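Local coordinates for mandelate racemase / muconate lactonizing enzyme, C-terminal domain protein (Pseudovibrio sp. JE062, PDB 4JHM) that is an enolase-superfamily protein that pairs an N-terminal capping domain with a C-terminal barrel domain, at residues M121-M125 against H312-A316. Residues are numbered along the deposited sequence; the frame is centred on the assembly and turned at random.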
loop_
_atom_site.group_PDB
_atom_site.type_symbol
_atom_site.label_atom_id
_atom_site.label_comp_id
_atom_site.label_asym_id
_atom_site.label_seq_id
_atom_site.Cartn_x
_atom_site.Cartn_y
_atom_site.Cartn_z
HETATM N N MSE A 121 -45.437 20.273 1.363
HETATM C CA MSE A 121 -44.987 19.220 2.280
HETATM C C MSE A 121 -43.696 19.595 2.958
HETATM O O MSE A 121 -42.947 20.436 2.461
HETATM C CB MSE A 121 -44.809 17.876 1.564
HETATM C CG MSE A 121 -44.225 17.996 0.159
HETATM SE SE MSE A 121 -44.163 16.217 -0.701
HETATM C CE MSE A 121 -46.093 15.841 -0.825
ATOM N N PRO A 122 -43.424 18.977 4.120
ATOM C CA PRO A 122 -42.185 19.209 4.854
ATOM C C PRO A 122 -40.962 18.818 4.042
ATOM O O PRO A 122 -41.046 17.956 3.170
ATOM C CB PRO A 122 -42.317 18.296 6.083
ATOM C CG PRO A 122 -43.383 17.313 5.743
ATOM C CD PRO A 122 -44.316 18.043 4.828
ATOM N N LEU A 123 -39.829 19.443 4.337
ATOM C CA LEU A 123 -38.629 19.235 3.547
ATOM C C LEU A 123 -38.162 17.785 3.618
ATOM O O LEU A 123 -37.740 17.215 2.613
ATOM C CB LEU A 123 -37.510 20.162 4.016
ATOM C CG LEU A 123 -36.437 20.425 2.958
ATOM C CD1 LEU A 123 -36.914 21.502 1.997
ATOM C CD2 LEU A 123 -35.118 20.825 3.600
ATOM N N TYR A 124 -38.247 17.180 4.797
ATOM C CA TYR A 124 -37.727 15.830 4.972
ATOM C C TYR A 124 -38.432 14.858 4.029
ATOM O O TYR A 124 -37.889 13.802 3.699
ATOM C CB TYR A 124 -37.811 15.368 6.438
ATOM C CG TYR A 124 -39.206 15.098 6.963
ATOM C CD1 TYR A 124 -39.847 13.889 6.713
ATOM C CD2 TYR A 124 -39.870 16.043 7.738
ATOM C CE1 TYR A 124 -41.116 13.638 7.200
ATOM C CE2 TYR A 124 -41.141 15.802 8.229
ATOM C CZ TYR A 124 -41.759 14.601 7.959
ATOM O OH TYR A 124 -43.021 14.367 8.450
HETATM N N MSE A 125 -39.628 15.226 3.579
HETATM C CA MSE A 125 -40.370 14.403 2.622
HETATM C C MSE A 125 -39.809 14.556 1.233
HETATM O O MSE A 125 -39.635 13.571 0.516
HETATM C CB MSE A 125 -41.834 14.814 2.626
HETATM C CG MSE A 125 -42.719 13.653 2.194
HETATM SE SE MSE A 125 -44.595 14.072 2.622
HETATM C CE MSE A 125 -44.607 13.364 4.461
ATOM N N HIS A 312 -34.237 18.221 9.313
ATOM C CA HIS A 312 -35.007 17.751 8.173
ATOM C C HIS A 312 -34.230 16.724 7.365
ATOM O O HIS A 312 -34.734 15.652 7.034
ATOM C CB HIS A 312 -35.419 18.925 7.286
ATOM C CG HIS A 312 -36.695 19.574 7.713
ATOM N ND1 HIS A 312 -37.925 18.991 7.506
ATOM C CD2 HIS A 312 -36.934 20.747 8.344
ATOM C CE1 HIS A 312 -38.868 19.780 7.987
ATOM N NE2 HIS A 312 -38.294 20.852 8.500
ATOM N N VAL A 313 -32.992 17.059 7.051
ATOM C CA VAL A 313 -32.152 16.160 6.290
ATOM C C VAL A 313 -31.996 14.840 7.043
ATOM O O VAL A 313 -32.055 13.771 6.443
ATOM C CB VAL A 313 -30.779 16.800 6.012
ATOM C CG1 VAL A 313 -29.921 15.881 5.160
ATOM C CG2 VAL A 313 -30.964 18.146 5.325
ATOM N N ALA A 314 -31.822 14.914 8.361
ATOM C CA ALA A 314 -31.636 13.711 9.177
ATOM C C ALA A 314 -32.896 12.841 9.206
ATOM O O ALA A 314 -32.815 11.628 9.377
ATOM C CB ALA A 314 -31.209 14.082 10.593
ATOM N N LEU A 315 -34.059 13.461 9.040
ATOM C CA LEU A 315 -35.317 12.712 9.012
ATOM C C LEU A 315 -35.540 12.029 7.661
ATOM O O LEU A 315 -36.311 11.076 7.559
ATOM C CB LEU A 315 -36.497 13.629 9.348
ATOM C CG LEU A 315 -36.873 13.728 10.833
ATOM C CD1 LEU A 315 -35.664 13.656 11.752
ATOM C CD2 LEU A 315 -37.645 15.008 11.088
ATOM N N ALA A 316 -34.845 12.506 6.634
ATOM C CA ALA A 316 -34.984 11.957 5.291
ATOM C C ALA A 316 -34.133 10.702 5.087
ATOM O O ALA A 316 -34.372 9.933 4.162
ATOM C CB ALA A 316 -34.620 13.014 4.260
#
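The imidazole of H312 sits against the first turn of helix 123-127 and accepts a hydrogen bond from the helix backbone. The donor is Y124 N, and H312 ND1 lies 3.3 Å from it. The bond is bent, with an N-H...N angle of 137°, and the donor is tilted well out of the imidazole plane. P122 is the N-cap residue, so H312 takes up an amide at the very start of the helix. CB of L123 lies over one face of the same ring, offset toward its rim. It makes a CH-pi contact, 4.0 Å from the H312 ring centroid. P122 CB instead comes up at the imidazole edge. The phenol ring of Y124 meets H312 rim to rim, with the planes at 20°, and is not stacked on it. Here Y124 CD2 is 3.5 Å from H312 ND1, which lies in the phenol plane.

In the enolase superfamily a C-terminal barrel domain follows the N-terminal domain. Helix 304-316 belongs to the barrel region of the sequence, and the short helix 123-127 follows the long helix 100-119. The contact joins the short helix leading into strand 133-139 to this late barrel helix.

The bond from CA to CB of Y124 points at helix 304-316, and L315 CB packs on Y124 CB at 3.6 Å. With CG between the backbone N and the carbonyl carbon (chi1 70°), the ring swings so that CD2 comes beside H312 ND1. The L315 side chain runs obliquely to the phenol. A316 CB touches the backbone of the short helix, 3.4 Å from Y124 O. The far nitrogen of H312, NE2, bonds L356 O, which with the ND1 bond should fix the ring rotation. Y124 OH bonds T132 OG1. M84 of the second subunit also packs on Y124.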